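Local atomic coordinates of TRAP solute Binding Protein (Uncultured marine bacterium, PDB entry 5I7I), a protein that binds aromatic acids such as 3-hydroxybenzoate, probably as the extracytoplasmic solute receptor of a TRAP transporter. Residues A[121-126]-A[336-341]. Numbering follows the deposited sequence.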
loop_
_atom_site.group_PDB
_atom_site.type_symbol
_atom_site.label_atom_id
_atom_site.label_comp_id
_atom_site.label_asym_id
_atom_site.label_seq_id
_atom_site.Cartn_x
_atom_site.Cartn_y
_atom_site.Cartn_z
ATOM N N LEU A 121 -7.548 5.090 -7.260
ATOM C CA LEU A 121 -7.659 3.641 -7.099
ATOM C C LEU A 121 -9.102 3.216 -6.878
ATOM O O LEU A 121 -9.564 2.220 -7.450
ATOM C CB LEU A 121 -6.824 3.174 -5.908
ATOM C CG LEU A 121 -5.387 2.805 -6.264
ATOM C CD1 LEU A 121 -4.511 2.835 -5.027
ATOM C CD2 LEU A 121 -5.353 1.427 -6.925
ATOM N N GLN A 122 -9.816 3.912 -5.991
ATOM C CA GLN A 122 -11.190 3.503 -5.711
ATOM C C GLN A 122 -12.080 3.629 -6.949
ATOM O O GLN A 122 -12.873 2.728 -7.249
ATOM C CB GLN A 122 -11.743 4.308 -4.542
ATOM C CG GLN A 122 -13.165 3.894 -4.172
ATOM C CD GLN A 122 -13.226 2.498 -3.611
ATOM O OE1 GLN A 122 -12.402 2.128 -2.776
ATOM N NE2 GLN A 122 -14.208 1.709 -4.048
ATOM N N GLU A 123 -11.987 4.743 -7.675
ATOM C CA GLU A 123 -12.813 4.875 -8.874
ATOM C C GLU A 123 -12.438 3.823 -9.906
ATOM O O GLU A 123 -13.298 3.279 -10.611
ATOM C CB GLU A 123 -12.707 6.285 -9.471
ATOM C CG GLU A 123 -13.512 6.405 -10.771
ATOM C CD GLU A 123 -13.653 7.798 -11.325
ATOM O OE1 GLU A 123 -13.305 8.769 -10.644
ATOM O OE2 GLU A 123 -14.155 7.919 -12.466
ATOM N N TYR A 124 -11.149 3.526 -10.006
ATOM C CA TYR A 124 -10.665 2.482 -10.904
ATOM C C TYR A 124 -11.310 1.139 -10.580
ATOM O O TYR A 124 -11.840 0.462 -11.465
ATOM C CB TYR A 124 -9.156 2.431 -10.720
ATOM C CG TYR A 124 -8.303 1.521 -11.573
ATOM C CD1 TYR A 124 -8.022 1.831 -12.888
ATOM C CD2 TYR A 124 -7.642 0.438 -11.004
ATOM C CE1 TYR A 124 -7.150 1.045 -13.644
ATOM C CE2 TYR A 124 -6.783 -0.357 -11.746
ATOM C CZ TYR A 124 -6.534 -0.038 -13.061
ATOM O OH TYR A 124 -5.655 -0.808 -13.796
ATOM N N VAL A 125 -11.286 0.762 -9.303
ATOM C CA VAL A 125 -11.921 -0.471 -8.832
ATOM C C VAL A 125 -13.437 -0.435 -9.003
ATOM O O VAL A 125 -14.061 -1.475 -9.273
ATOM C CB VAL A 125 -11.511 -0.715 -7.363
ATOM C CG1 VAL A 125 -12.423 -1.753 -6.682
ATOM C CG2 VAL A 125 -10.040 -1.120 -7.293
ATOM N N ASP A 126 -14.062 0.737 -8.848
ATOM C CA ASP A 126 -15.505 0.838 -9.014
ATOM C C ASP A 126 -15.915 0.618 -10.464
ATOM O O ASP A 126 -17.086 0.304 -10.732
ATOM C CB ASP A 126 -15.987 2.231 -8.606
ATOM C CG ASP A 126 -16.010 2.460 -7.102
ATOM O OD1 ASP A 126 -15.994 1.518 -6.288
ATOM O OD2 ASP A 126 -16.077 3.644 -6.724
ATOM N N ILE A 336 -5.518 9.761 -11.432
ATOM C CA ILE A 336 -4.634 10.404 -10.467
ATOM C C ILE A 336 -4.651 11.914 -10.667
ATOM O O ILE A 336 -4.777 12.683 -9.709
ATOM C CB ILE A 336 -3.219 9.812 -10.560
ATOM C CG1 ILE A 336 -3.240 8.359 -10.082
ATOM C CG2 ILE A 336 -2.208 10.627 -9.761
ATOM C CD1 ILE A 336 -2.007 7.572 -10.407
ATOM N N SER A 337 -4.546 12.367 -11.915
ATOM C CA SER A 337 -4.534 13.812 -12.123
ATOM C C SER A 337 -5.905 14.426 -11.857
ATOM O O SER A 337 -5.987 15.547 -11.342
ATOM C CB SER A 337 -3.982 14.182 -13.500
ATOM O OG SER A 337 -4.828 13.793 -14.567
ATOM N N LYS A 338 -6.982 13.688 -12.126
ATOM C CA LYS A 338 -8.324 14.192 -11.850
ATOM C C LYS A 338 -8.473 14.542 -10.380
ATOM O O LYS A 338 -9.054 15.575 -10.035
ATOM C CB LYS A 338 -9.332 13.112 -12.240
ATOM C CG LYS A 338 -10.738 13.279 -11.689
ATOM C CD LYS A 338 -11.554 11.995 -11.955
ATOM C CE LYS A 338 -12.946 12.109 -11.477
ATOM N NZ LYS A 338 -13.764 11.088 -12.138
ATOM N N TYR A 339 -7.937 13.704 -9.508
ATOM C CA TYR A 339 -8.090 13.882 -8.078
ATOM C C TYR A 339 -6.967 14.689 -7.442
ATOM O O TYR A 339 -6.997 14.913 -6.235
ATOM C CB TYR A 339 -8.238 12.515 -7.401
ATOM C CG TYR A 339 -9.561 11.853 -7.682
ATOM C CD1 TYR A 339 -10.730 12.363 -7.142
ATOM C CD2 TYR A 339 -9.647 10.719 -8.469
ATOM C CE1 TYR A 339 -11.942 11.768 -7.378
ATOM C CE2 TYR A 339 -10.848 10.122 -8.724
ATOM C CZ TYR A 339 -12.001 10.645 -8.173
ATOM O OH TYR A 339 -13.230 10.044 -8.413
ATOM N N ASP A 340 -6.006 15.170 -8.222
ATOM C CA ASP A 340 -4.832 15.860 -7.691
ATOM C C ASP A 340 -5.160 17.331 -7.467
ATOM O O ASP A 340 -4.838 18.212 -8.268
ATOM C CB ASP A 340 -3.679 15.696 -8.659
ATOM C CG ASP A 340 -2.425 16.341 -8.168
ATOM O OD1 ASP A 340 -2.293 16.485 -6.938
ATOM O OD2 ASP A 340 -1.581 16.691 -9.013
ATOM N N LYS A 341 -5.764 17.603 -6.325
ATOM C CA LYS A 341 -6.151 18.961 -5.992
ATOM C C LYS A 341 -5.939 19.265 -4.514
ATOM O O LYS A 341 -5.137 18.600 -3.858
ATOM C CB LYS A 341 -7.599 19.172 -6.409
ATOM C CG LYS A 341 -7.719 19.362 -7.903
ATOM C CD LYS A 341 -9.143 19.137 -8.405
ATOM C CE LYS A 341 -9.678 20.284 -9.276
ATOM N NZ LYS A 341 -8.831 21.519 -9.374
ATOM O OXT LYS A 341 -6.540 20.183 -3.955
#
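In this family 7 solute-binding fold, a salt bridge reinforced by a tyrosine hydrogen bond ties Glu123 on helix 114-126 to Lys338 and Tyr339 near the C-terminal end of helix 325-339. It is a surface contact, burying 120 Å² in all and carried by polar side-chain ends. Most of the load falls on Glu123 OE1, which accepts from two donors. Lys338 NZ lies 2.8 Å from Glu123 OE1, on its syn lone pair. The bond from Lys338 NZ to Glu123 OE2, at 3.2 Å, is weak, so the ammonium group straddles the carboxylate unevenly. Tyr339 OH donates to Glu123 OE1 over 2.6 Å, arriving nearly along the C-O axis. The carboxylate stands almost upright to the phenol ring, the planes 80° apart, with OE1 at the ring edge and close to its plane. Reach explains the meeting: Glu123 CG lies anti to the backbone N (chi1 177°) and the chain stays extended beyond it, while Lys338 is likewise stretched out and meets it at about a right angle. A glutamine here would probably leave the Lys338 ammonium without this countercharge and weaken the tie between the two helices. Around it, Glu123 also touches Leu335, and Tyr339 touches Leu264 of helix 264-287. The lysine flanks the tyrosine as well, Lys338 CD sitting 3.8 Å above the Tyr339 ring plane, displaced from the ring centre toward its edge.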